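Local coordinates for polyhedrin (Simulium ubiquitum cypovirus, PDB 5A9A), which forms the crystalline matrix of cypovirus polyhedra, the occlusion bodies that probably shelter embedded virus particles outside the insect host, and binds UTP, at residues Y52-F57 and N198-N203; P103-I108 and F159-L164; N63-L68 and E81-I86; I114-V119 and P176-G181. All blocks are in the same frame, centred on the assembly; numbering follows the deposited sequence.

Contact 1 of 4, residues Y52-F57 and N198-N203; sequences YNAPEF and NIIIRN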
# COMPACT_ATOMS: atom_id res chain seq x y z
N TYR A 52 -0.58 7.75 -11.66
CA TYR A 52 -1.55 7.28 -10.68
C TYR A 52 -2.97 7.41 -11.20
O TYR A 52 -3.29 8.35 -11.94
CB TYR A 52 -1.46 8.11 -9.39
CG TYR A 52 -0.22 7.92 -8.54
CD1 TYR A 52 0.94 8.64 -8.80
CD2 TYR A 52 -0.22 7.04 -7.46
CE1 TYR A 52 2.07 8.48 -8.01
CE2 TYR A 52 0.90 6.88 -6.67
CZ TYR A 52 2.04 7.60 -6.95
OH TYR A 52 3.16 7.44 -6.17
N ASN A 53 -3.83 6.48 -10.81
CA ASN A 53 -5.27 6.65 -11.04
C ASN A 53 -6.10 6.03 -9.92
O ASN A 53 -5.69 5.04 -9.30
CB ASN A 53 -5.69 6.08 -12.41
CG ASN A 53 -5.94 4.58 -12.39
OD1 ASN A 53 -6.87 4.10 -11.74
ND2 ASN A 53 -5.12 3.84 -13.12
N ALA A 54 -7.24 6.64 -9.64
CA ALA A 54 -8.16 6.14 -8.62
C ALA A 54 -9.51 6.83 -8.78
O ALA A 54 -9.59 7.94 -9.32
CB ALA A 54 -7.61 6.38 -7.23
N PRO A 55 -10.59 6.17 -8.32
CA PRO A 55 -11.93 6.74 -8.47
C PRO A 55 -12.41 7.58 -7.29
O PRO A 55 -13.36 8.35 -7.46
CB PRO A 55 -12.80 5.49 -8.64
CG PRO A 55 -12.11 4.45 -7.83
CD PRO A 55 -10.63 4.77 -7.88
N GLU A 56 -11.80 7.44 -6.11
CA GLU A 56 -12.22 8.22 -4.95
C GLU A 56 -11.19 9.30 -4.58
O GLU A 56 -11.52 10.47 -4.48
CB GLU A 56 -12.49 7.32 -3.75
CG GLU A 56 -13.22 6.03 -4.08
CD GLU A 56 -14.49 6.26 -4.88
OE1 GLU A 56 -15.07 7.36 -4.79
OE2 GLU A 56 -14.91 5.33 -5.59
N PHE A 57 -9.95 8.88 -4.36
CA PHE A 57 -8.87 9.83 -4.07
C PHE A 57 -7.50 9.24 -4.34
O PHE A 57 -7.27 8.06 -4.09
CB PHE A 57 -8.95 10.33 -2.62
CG PHE A 57 -8.89 9.24 -1.59
CD1 PHE A 57 -7.67 8.81 -1.10
CD2 PHE A 57 -10.05 8.66 -1.11
CE1 PHE A 57 -7.61 7.80 -0.14
CE2 PHE A 57 -10.00 7.66 -0.15
CZ PHE A 57 -8.78 7.23 0.33
N ASN A 198 -11.56 2.39 -3.87
CA ASN A 198 -10.37 3.22 -4.01
C ASN A 198 -9.10 2.40 -3.97
O ASN A 198 -8.39 2.33 -2.97
CB ASN A 198 -10.34 4.33 -2.96
CG ASN A 198 -9.53 5.53 -3.42
OD1 ASN A 198 -9.85 6.13 -4.45
ND2 ASN A 198 -8.49 5.88 -2.67
N ILE A 199 -8.83 1.75 -5.10
CA ILE A 199 -7.58 1.05 -5.33
C ILE A 199 -6.66 2.02 -6.07
O ILE A 199 -6.79 2.21 -7.28
CB ILE A 199 -7.80 -0.21 -6.17
CG1 ILE A 199 -8.88 -1.08 -5.52
CG2 ILE A 199 -6.51 -0.99 -6.32
CD1 ILE A 199 -9.41 -2.17 -6.42
N ILE A 200 -5.74 2.63 -5.34
CA ILE A 200 -4.87 3.65 -5.90
C ILE A 200 -3.76 2.99 -6.71
O ILE A 200 -2.84 2.40 -6.15
CB ILE A 200 -4.27 4.53 -4.79
CG1 ILE A 200 -5.38 5.11 -3.91
CG2 ILE A 200 -3.43 5.65 -5.38
CD1 ILE A 200 -4.90 5.71 -2.61
N ILE A 201 -3.87 3.09 -8.03
CA ILE A 201 -2.88 2.48 -8.91
C ILE A 201 -1.62 3.33 -8.98
O ILE A 201 -1.67 4.51 -9.32
CB ILE A 201 -3.42 2.33 -10.35
CG1 ILE A 201 -4.77 1.60 -10.36
CG2 ILE A 201 -2.41 1.58 -11.22
CD1 ILE A 201 -4.71 0.19 -9.80
N ARG A 202 -0.49 2.72 -8.63
CA ARG A 202 0.81 3.33 -8.86
C ARG A 202 1.49 2.56 -9.97
O ARG A 202 2.08 1.50 -9.73
CB ARG A 202 1.66 3.28 -7.59
CG ARG A 202 2.97 4.08 -7.66
CD ARG A 202 3.82 3.81 -6.42
NE ARG A 202 4.99 4.68 -6.31
CZ ARG A 202 6.20 4.39 -6.80
NH1 ARG A 202 6.41 3.25 -7.45
NH2 ARG A 202 7.20 5.24 -6.63
N ASN A 203 1.40 3.07 -11.20
CA ASN A 203 2.04 2.44 -12.34
C ASN A 203 3.56 2.54 -12.20
O ASN A 203 4.07 3.46 -11.56
CB ASN A 203 1.58 3.08 -13.65
CG ASN A 203 0.13 2.75 -13.98
OD1 ASN A 203 -0.69 3.65 -14.17
ND2 ASN A 203 -0.18 1.47 -14.05
O HOH W 1 -8.22 2.80 -9.69

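Contact 2 of 4, residues P103-I108 and F159-L164; sequences PVAIMI and FLYIPL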
# COMPACT_ATOMS: atom_id res chain seq x y z
N PRO A 103 16.67 14.09 -7.66
CA PRO A 103 16.06 15.02 -8.62
C PRO A 103 16.28 16.49 -8.28
O PRO A 103 16.61 16.83 -7.14
CB PRO A 103 14.57 14.67 -8.54
CG PRO A 103 14.39 14.12 -7.17
CD PRO A 103 15.66 13.38 -6.87
N VAL A 104 16.09 17.36 -9.27
CA VAL A 104 16.27 18.80 -9.08
C VAL A 104 14.93 19.52 -9.02
O VAL A 104 14.87 20.70 -8.67
CB VAL A 104 17.11 19.42 -10.22
CG1 VAL A 104 18.56 18.99 -10.11
CG2 VAL A 104 16.54 19.05 -11.59
N ALA A 105 13.85 18.83 -9.37
CA ALA A 105 12.53 19.44 -9.38
C ALA A 105 11.43 18.40 -9.54
O ALA A 105 11.69 17.28 -9.98
CB ALA A 105 12.44 20.47 -10.50
N ILE A 106 10.21 18.78 -9.18
CA ILE A 106 9.04 17.93 -9.36
C ILE A 106 7.98 18.68 -10.14
O ILE A 106 7.76 19.87 -9.92
CB ILE A 106 8.41 17.52 -8.01
CG1 ILE A 106 9.48 17.19 -6.98
CG2 ILE A 106 7.47 16.34 -8.22
CD1 ILE A 106 8.92 17.01 -5.58
N MET A 107 7.31 17.98 -11.05
CA MET A 107 6.14 18.53 -11.72
C MET A 107 4.97 17.60 -11.47
O MET A 107 5.09 16.37 -11.60
CB MET A 107 6.38 18.68 -13.22
CG MET A 107 7.53 19.61 -13.57
SD MET A 107 7.69 19.86 -15.35
CE MET A 107 8.11 18.21 -15.89
N ILE A 108 3.83 18.17 -11.10
CA ILE A 108 2.64 17.37 -10.82
C ILE A 108 1.47 17.81 -11.68
O ILE A 108 1.00 18.95 -11.60
CB ILE A 108 2.24 17.44 -9.34
CG1 ILE A 108 3.41 17.00 -8.46
CG2 ILE A 108 1.03 16.55 -9.09
CD1 ILE A 108 3.09 17.01 -6.98
N PHE A 159 -1.56 22.16 -12.76
CA PHE A 159 -0.17 21.75 -12.92
C PHE A 159 0.70 22.50 -11.92
O PHE A 159 0.61 23.72 -11.80
CB PHE A 159 0.26 22.06 -14.36
CG PHE A 159 1.58 21.45 -14.75
CD1 PHE A 159 1.66 20.12 -15.13
CD2 PHE A 159 2.72 22.22 -14.78
CE1 PHE A 159 2.87 19.57 -15.51
CE2 PHE A 159 3.94 21.67 -15.15
CZ PHE A 159 4.01 20.34 -15.52
N LEU A 160 1.55 21.77 -11.20
CA LEU A 160 2.39 22.37 -10.16
C LEU A 160 3.87 22.09 -10.39
O LEU A 160 4.26 20.96 -10.68
CB LEU A 160 1.98 21.85 -8.78
CG LEU A 160 2.75 22.41 -7.58
CD1 LEU A 160 2.38 23.87 -7.34
CD2 LEU A 160 2.47 21.58 -6.34
N TYR A 161 4.69 23.13 -10.25
CA TYR A 161 6.14 22.98 -10.33
C TYR A 161 6.76 23.15 -8.94
O TYR A 161 6.45 24.10 -8.23
CB TYR A 161 6.74 24.01 -11.29
CG TYR A 161 8.25 23.94 -11.40
CD1 TYR A 161 9.06 24.67 -10.54
CD2 TYR A 161 8.86 23.12 -12.34
CE1 TYR A 161 10.44 24.61 -10.63
CE2 TYR A 161 10.24 23.05 -12.44
CZ TYR A 161 11.02 23.79 -11.58
OH TYR A 161 12.39 23.72 -11.67
N ILE A 162 7.64 22.23 -8.57
CA ILE A 162 8.32 22.29 -7.29
C ILE A 162 9.82 22.19 -7.48
O ILE A 162 10.33 21.14 -7.87
CB ILE A 162 7.87 21.15 -6.36
CG1 ILE A 162 6.35 21.17 -6.17
CG2 ILE A 162 8.58 21.25 -5.01
CD1 ILE A 162 5.83 20.06 -5.27
N PRO A 163 10.55 23.27 -7.20
CA PRO A 163 12.01 23.16 -7.26
C PRO A 163 12.55 22.43 -6.04
O PRO A 163 12.09 22.66 -4.93
CB PRO A 163 12.47 24.62 -7.25
CG PRO A 163 11.41 25.34 -6.50
CD PRO A 163 10.12 24.63 -6.82
N LEU A 164 13.51 21.53 -6.26
CA LEU A 164 14.20 20.89 -5.16
C LEU A 164 15.62 21.45 -5.09
O LEU A 164 16.47 21.11 -5.90
CB LEU A 164 14.22 19.37 -5.33
CG LEU A 164 12.85 18.69 -5.43
CD1 LEU A 164 12.99 17.19 -5.70
CD2 LEU A 164 12.03 18.93 -4.17
O HOH W 2 18.46 19.03 -5.97

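Contact 3 of 4, residues N63-L68 and E81-I86; sequences NWRDML and EFENQI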
# COMPACT_ATOMS: atom_id res chain seq x y z
N ASN A 63 9.08 8.33 -0.11
CA ASN A 63 10.06 8.50 0.96
C ASN A 63 11.35 8.94 0.30
O ASN A 63 11.43 8.98 -0.93
CB ASN A 63 10.24 7.23 1.79
CG ASN A 63 10.79 6.06 0.98
OD1 ASN A 63 11.54 6.24 0.02
ND2 ASN A 63 10.43 4.85 1.38
N TRP A 64 12.37 9.27 1.09
CA TRP A 64 13.59 9.83 0.51
C TRP A 64 14.15 8.92 -0.58
O TRP A 64 14.49 9.39 -1.67
CB TRP A 64 14.65 10.07 1.58
CG TRP A 64 15.88 10.69 1.00
CD1 TRP A 64 16.14 12.02 0.86
CD2 TRP A 64 17.01 10.00 0.44
NE1 TRP A 64 17.36 12.20 0.26
CE2 TRP A 64 17.91 10.98 -0.00
CE3 TRP A 64 17.34 8.65 0.29
CZ2 TRP A 64 19.13 10.66 -0.60
CZ3 TRP A 64 18.55 8.33 -0.30
CH2 TRP A 64 19.43 9.33 -0.73
N ARG A 65 14.25 7.63 -0.29
CA ARG A 65 14.80 6.67 -1.23
C ARG A 65 13.99 6.63 -2.52
O ARG A 65 14.55 6.45 -3.61
CB ARG A 65 14.84 5.28 -0.60
CG ARG A 65 15.70 4.27 -1.35
CD ARG A 65 17.18 4.59 -1.22
NE ARG A 65 18.01 3.56 -1.83
CZ ARG A 65 18.92 2.83 -1.19
NH1 ARG A 65 19.17 3.03 0.10
NH2 ARG A 65 19.62 1.92 -1.86
N ASP A 66 12.68 6.79 -2.40
CA ASP A 66 11.78 6.74 -3.56
C ASP A 66 12.03 7.88 -4.53
O ASP A 66 11.55 7.84 -5.67
CB ASP A 66 10.32 6.79 -3.09
CG ASP A 66 9.91 5.54 -2.33
OD1 ASP A 66 10.46 4.46 -2.62
OD2 ASP A 66 9.02 5.63 -1.46
N MET A 67 12.79 8.89 -4.10
CA MET A 67 13.03 10.07 -4.93
C MET A 67 14.06 9.79 -6.01
O MET A 67 14.08 10.47 -7.04
CB MET A 67 13.51 11.24 -4.06
CG MET A 67 12.55 11.66 -2.95
SD MET A 67 11.08 12.53 -3.52
CE MET A 67 11.75 14.15 -3.91
N LEU A 68 14.92 8.80 -5.78
CA LEU A 68 16.07 8.58 -6.64
C LEU A 68 15.71 8.08 -8.04
O LEU A 68 14.67 7.44 -8.25
CB LEU A 68 17.07 7.62 -5.99
CG LEU A 68 17.56 8.04 -4.60
CD1 LEU A 68 18.67 7.10 -4.13
CD2 LEU A 68 18.06 9.48 -4.60
N GLU A 81 24.59 4.61 1.76
CA GLU A 81 25.45 5.46 2.59
C GLU A 81 24.98 6.91 2.54
O GLU A 81 25.01 7.61 3.56
CB GLU A 81 26.90 5.36 2.13
CG GLU A 81 27.50 3.98 2.28
CD GLU A 81 27.41 3.45 3.70
OE1 GLU A 81 27.19 4.26 4.63
OE2 GLU A 81 27.56 2.23 3.89
N PHE A 82 24.57 7.37 1.37
CA PHE A 82 24.06 8.72 1.25
C PHE A 82 22.79 8.85 2.10
O PHE A 82 22.60 9.85 2.80
CB PHE A 82 23.77 9.09 -0.20
CG PHE A 82 23.67 10.57 -0.44
CD1 PHE A 82 22.48 11.25 -0.22
CD2 PHE A 82 24.78 11.29 -0.86
CE1 PHE A 82 22.40 12.62 -0.43
CE2 PHE A 82 24.70 12.66 -1.08
CZ PHE A 82 23.51 13.32 -0.86
N GLU A 83 21.94 7.84 2.05
CA GLU A 83 20.71 7.86 2.84
C GLU A 83 21.03 7.90 4.33
O GLU A 83 20.37 8.60 5.10
CB GLU A 83 19.82 6.66 2.52
CG GLU A 83 18.48 6.73 3.23
CD GLU A 83 17.53 5.61 2.83
OE1 GLU A 83 17.99 4.61 2.23
OE2 GLU A 83 16.33 5.74 3.13
N ASN A 84 22.04 7.14 4.75
CA ASN A 84 22.48 7.17 6.14
C ASN A 84 22.85 8.58 6.58
O ASN A 84 22.36 9.08 7.59
CB ASN A 84 23.69 6.25 6.36
CG ASN A 84 23.30 4.80 6.55
OD1 ASN A 84 22.18 4.49 6.97
ND2 ASN A 84 24.23 3.89 6.26
N GLN A 85 23.72 9.22 5.80
CA GLN A 85 24.20 10.55 6.14
C GLN A 85 23.04 11.55 6.20
O GLN A 85 23.01 12.42 7.06
CB GLN A 85 25.25 11.02 5.13
CG GLN A 85 25.89 12.35 5.49
CD GLN A 85 26.41 12.37 6.92
OE1 GLN A 85 26.83 11.35 7.45
NE2 GLN A 85 26.36 13.54 7.54
N ILE A 86 22.09 11.41 5.28
CA ILE A 86 20.96 12.32 5.22
C ILE A 86 19.97 12.10 6.37
O ILE A 86 19.56 13.05 7.03
CB ILE A 86 20.20 12.20 3.89
CG1 ILE A 86 21.11 12.57 2.72
CG2 ILE A 86 18.96 13.09 3.90
CD1 ILE A 86 21.47 14.04 2.66
O HOH W 3 13.49 6.50 2.65

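Contact 4 of 4, residues I114-V119 and P176-G181; sequences ICWENV and PSRMSG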
# COMPACT_ATOMS: atom_id res chain seq x y z
N ILE A 114 -11.62 16.91 -9.22
CA ILE A 114 -10.88 16.97 -7.97
C ILE A 114 -11.32 18.15 -7.10
O ILE A 114 -11.51 19.27 -7.59
CB ILE A 114 -9.37 17.08 -8.24
CG1 ILE A 114 -8.87 15.79 -8.90
CG2 ILE A 114 -8.60 17.36 -6.96
CD1 ILE A 114 -7.49 15.89 -9.51
N CYS A 115 -11.49 17.89 -5.80
CA CYS A 115 -11.82 18.95 -4.85
C CYS A 115 -10.56 19.74 -4.53
O CYS A 115 -9.83 19.43 -3.59
CB CYS A 115 -12.39 18.35 -3.56
SG CYS A 115 -12.94 19.59 -2.35
N TRP A 116 -10.31 20.77 -5.33
CA TRP A 116 -9.06 21.51 -5.27
C TRP A 116 -8.84 22.14 -3.90
O TRP A 116 -7.71 22.28 -3.44
CB TRP A 116 -9.03 22.57 -6.37
CG TRP A 116 -9.10 21.95 -7.73
CD1 TRP A 116 -10.15 22.01 -8.60
CD2 TRP A 116 -8.09 21.16 -8.35
NE1 TRP A 116 -9.85 21.30 -9.74
CE2 TRP A 116 -8.59 20.76 -9.61
CE3 TRP A 116 -6.81 20.74 -7.97
CZ2 TRP A 116 -7.85 19.98 -10.50
CZ3 TRP A 116 -6.08 19.95 -8.84
CH2 TRP A 116 -6.60 19.58 -10.09
N GLU A 117 -9.94 22.50 -3.24
CA GLU A 117 -9.88 23.04 -1.89
C GLU A 117 -9.22 22.07 -0.91
O GLU A 117 -8.56 22.49 0.04
CB GLU A 117 -11.30 23.38 -1.41
CG GLU A 117 -11.49 23.33 0.09
CD GLU A 117 -12.93 23.61 0.49
OE1 GLU A 117 -13.81 23.63 -0.40
OE2 GLU A 117 -13.19 23.79 1.70
N ASN A 118 -9.39 20.77 -1.14
CA ASN A 118 -8.90 19.76 -0.22
C ASN A 118 -7.61 19.09 -0.67
O ASN A 118 -7.11 18.17 -0.02
CB ASN A 118 -9.97 18.70 0.03
CG ASN A 118 -11.03 19.16 1.02
OD1 ASN A 118 -11.05 20.32 1.42
ND2 ASN A 118 -11.90 18.25 1.42
N VAL A 119 -7.07 19.54 -1.80
CA VAL A 119 -5.79 19.03 -2.29
C VAL A 119 -4.66 19.43 -1.35
O VAL A 119 -4.60 20.57 -0.87
CB VAL A 119 -5.50 19.56 -3.71
CG1 VAL A 119 -4.03 19.35 -4.07
CG2 VAL A 119 -6.40 18.87 -4.73
N PRO A 176 -8.25 14.44 -3.66
CA PRO A 176 -9.56 13.81 -3.43
C PRO A 176 -10.63 14.24 -4.43
O PRO A 176 -10.61 15.37 -4.92
CB PRO A 176 -9.91 14.29 -2.02
CG PRO A 176 -9.31 15.66 -1.95
CD PRO A 176 -8.10 15.66 -2.86
N SER A 177 -11.57 13.34 -4.71
CA SER A 177 -12.67 13.63 -5.63
C SER A 177 -13.63 14.66 -5.06
O SER A 177 -13.76 14.79 -3.84
CB SER A 177 -13.46 12.35 -5.93
OG SER A 177 -12.62 11.25 -6.22
N ARG A 178 -14.29 15.41 -5.94
CA ARG A 178 -15.45 16.19 -5.56
C ARG A 178 -16.62 15.23 -5.37
O ARG A 178 -16.68 14.18 -6.02
CB ARG A 178 -15.84 17.19 -6.65
CG ARG A 178 -14.97 18.42 -6.77
CD ARG A 178 -15.68 19.44 -7.65
NE ARG A 178 -14.83 20.55 -8.06
CZ ARG A 178 -14.09 20.58 -9.16
NH1 ARG A 178 -14.06 19.53 -9.98
NH2 ARG A 178 -13.36 21.65 -9.44
N MET A 179 -17.54 15.59 -4.48
CA MET A 179 -18.78 14.84 -4.34
C MET A 179 -19.81 15.36 -5.34
O MET A 179 -19.60 16.39 -5.98
CB MET A 179 -19.33 14.98 -2.92
CG MET A 179 -18.48 14.30 -1.87
SD MET A 179 -18.30 12.54 -2.20
CE MET A 179 -17.00 12.11 -1.04
N SER A 180 -20.91 14.63 -5.46
CA SER A 180 -22.04 15.08 -6.26
C SER A 180 -22.85 16.05 -5.42
O SER A 180 -23.59 15.64 -4.52
CB SER A 180 -22.90 13.90 -6.69
OG SER A 180 -23.98 14.32 -7.49
N GLY A 181 -22.70 17.35 -5.69
CA GLY A 181 -23.34 18.37 -4.89
C GLY A 181 -23.01 18.20 -3.42
O GLY A 181 -21.84 18.09 -3.05
O HOH W 4 -11.50 19.80 -11.76

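Contact 1 of 4, residues Y52-F57 and N198-N203
Asn198 lays its amide across the aromatic ring of Phe57 and grips the backbone of the turn that carries it. ND2 sits 3.1 Å above the ring plane, over its centre, with the ring and amide planes 34° apart. The ring comes under the amide because Phe57 CG lies between the backbone N and the carbonyl carbon (chi1 58°). The same amide nitrogen donates to Phe57 O at 2.9 Å, in the carbonyl plane and on a lone pair. Asn198 OD1 takes two backbone donors from one face of its plane, Glu56 N at 2.9 Å and Phe57 N at 2.8 Å, the latter well above the plane. Asparagine suits this place: one short amide meets both the N-H groups and a carbonyl of the turn.

Further along, the two chains pair as antiparallel strands. Asn53 and Ile201 form a hydrogen-bonded pair (Asn53 N to Ile201 O 3.3 Å, Ile201 N to Asn53 O 3.0 Å), and their side chains run alongside each other, Asn53 OD1 resting 3.5 Å from Ile201 CG1. Water 1 lies within hydrogen-bonding reach of Asn53 OD1 and Ile199 O. Tyr52 and the extended Arg202 lie side by side on the other face, the aliphatic part of the arginine against the ring and a weak bond from Arg202 NE to Tyr52 OH at 3.3 Å.

Strand 47-54 receives 201-208 as an outermost strand of the six-stranded sheet, just after helix 191-197, while Tyr52 meets Phe173 edge to face and strand 57-62 begins the second sheet.

Contact 2 of 4, residues P103-I108 and F159-L164
Ile106 and Ile162 exchange the shortest bonds of this strand pair: Ile106 N reaches Ile162 O at 2.7 Å, and Ile162 N returns to Ile106 O at 2.7 Å. Two residues on, Ile108 and Leu160 form the same kind of hydrogen-bonded antiparallel pair, and Leu164 N closes the other end on Val104 O at 2.9 Å. Beyond that, water 2 lies within hydrogen-bonding distance of Pro103 O and Leu164 O.

Ile106, Ile108, Leu160 and Ile162 share one face, where branched aliphatic residues fit a buried layer: Ile106 and Ile162 bring their CB atoms to 4.0 Å. Leu164 leans over from the end of its strand, CD1 wedged 3.7 Å from Ile106 CG1 and 3.7 Å from Pro103 CG.

The opposite face carries Ala105, Met107 and Tyr161. Tyr161 CG, anti to the backbone N (chi1 179°), carries the ring to the small Ala105, which meets the phenol end obliquely, its CB 3.5 Å from Tyr161 OH. Met107 runs between two rings, CG near Tyr161 CD2 and the sulfur at the edge of Phe159, 5.0 Å from its centroid, a Met-aromatic contact.

The chemistry therefore divides: paired backbone bonds join neighbouring strands of the six-stranded sheet, the aliphatic face packs on Val121 and Val123 of the second sheet, and the aromatic face, with its polarisable sulfur, supplies dispersion contacts on the other side.

Contact 3 of 4, residues N63-L68 and E81-I86
This contact joins a loop to a helix: the turn that leaves strand 57-62 rests against helix 76-87 through an indole and a salt bridge. Trp64 carries the apolar half. A chi1 of -178° swings the indole out to the helix, where its CZ2 meets Phe82 CD1 at 3.4 Å. The two aromatics meet rim to rim, planes 14° apart, neither over the other's face. Glu83 CA makes an off-centre CH-pi contact with the six-membered ring at 4.3 Å, and Ile86 CG2 lies over a face of the indole. The indole NH is taken by Gln167 O.

Arg65 supplies the charged half. Its NH1 donates to Glu83 OE1 at 2.9 Å, nearly in the guanidinium plane, while the carboxylate is turned 67° from that plane. The long, bent arginine can serve two acids at once, since NE is held by Asp71. Water 3 links Arg65 N to Glu83 OE2, and an Asx motif at Asn63, whose OD1 accepts from Asp66 N at 2.7 Å, shapes the turn.

Arg65 also packs on His79, a UTP-binding residue of the same helix. Glu83 OE1 also accepts from Asn204 of a neighbouring subunit, which places the helix between the strand 57-62 turn and strand 201-208 of that subunit.

Contact 4 of 4, residues I114-V119 and P176-G181
The carbonyl oxygen of Ile114 lies against two flat groups at once: it stands 3.3 Å above the centre of the Arg178 guanidinium and 3.2 Å above one face of the Trp116 ring, toward the rim. At the indole edge, near its plane, Arg178 NH2 comes within 3.3 Å of Trp116 CD1. Ring and guanidinium are turned 77° against each other. Water 4 bridges them, accepting from Trp116 NE1 and from Arg178 NH1, and NH1 also donates to Asn113 OD1. The arginine gets there by an extended chain from CG to NE, which carries the guanidinium over the Ile114 carbonyl.

Nearby, Cys115 N donates to Pro176 O at 2.8 Å, the single backbone bond between the segments. Cys115 is also the centre of an inverse gamma turn, which bends the loop round Pro176. The compact proline ring fills the bend, its CG 3.7 Å from Asn118 CB and its CD 4.1 Å from Val119 CG2.

Because the guanidinium meets the Ile114 oxygen face on, that attraction is probably electrostatic, and NH1 can still donate to Asn113 OD1 and water 4; Trp116 has a second cationic neighbour in Arg158, a cation-pi partner.

How the contacts relate
Contacts 2, 3 and 4 are all nested along the chain inside the loop that contact 1 closes. Contact 3 finishes before contact 2 begins, while the segments of contacts 2 and 4 alternate. Contacts 1 and 2 belong to the same six-stranded sheet, centres 21 Å apart. Contact 1 touches contact 4, centres 15 Å apart, where Phe57 packs on Pro176 as the chain enters the four-stranded sheet. Contact 2 touches contact 3 through Leu164 and Met67. Contacts 3 and 4 lie on opposite sides of the chain's centre. Contact 3 sets helix 76-87, which carries two UTP-binding residues, against the loop after strand 57-62. Contacts 1, 3 and, through Pro176, 4 also meet neighbouring subunits.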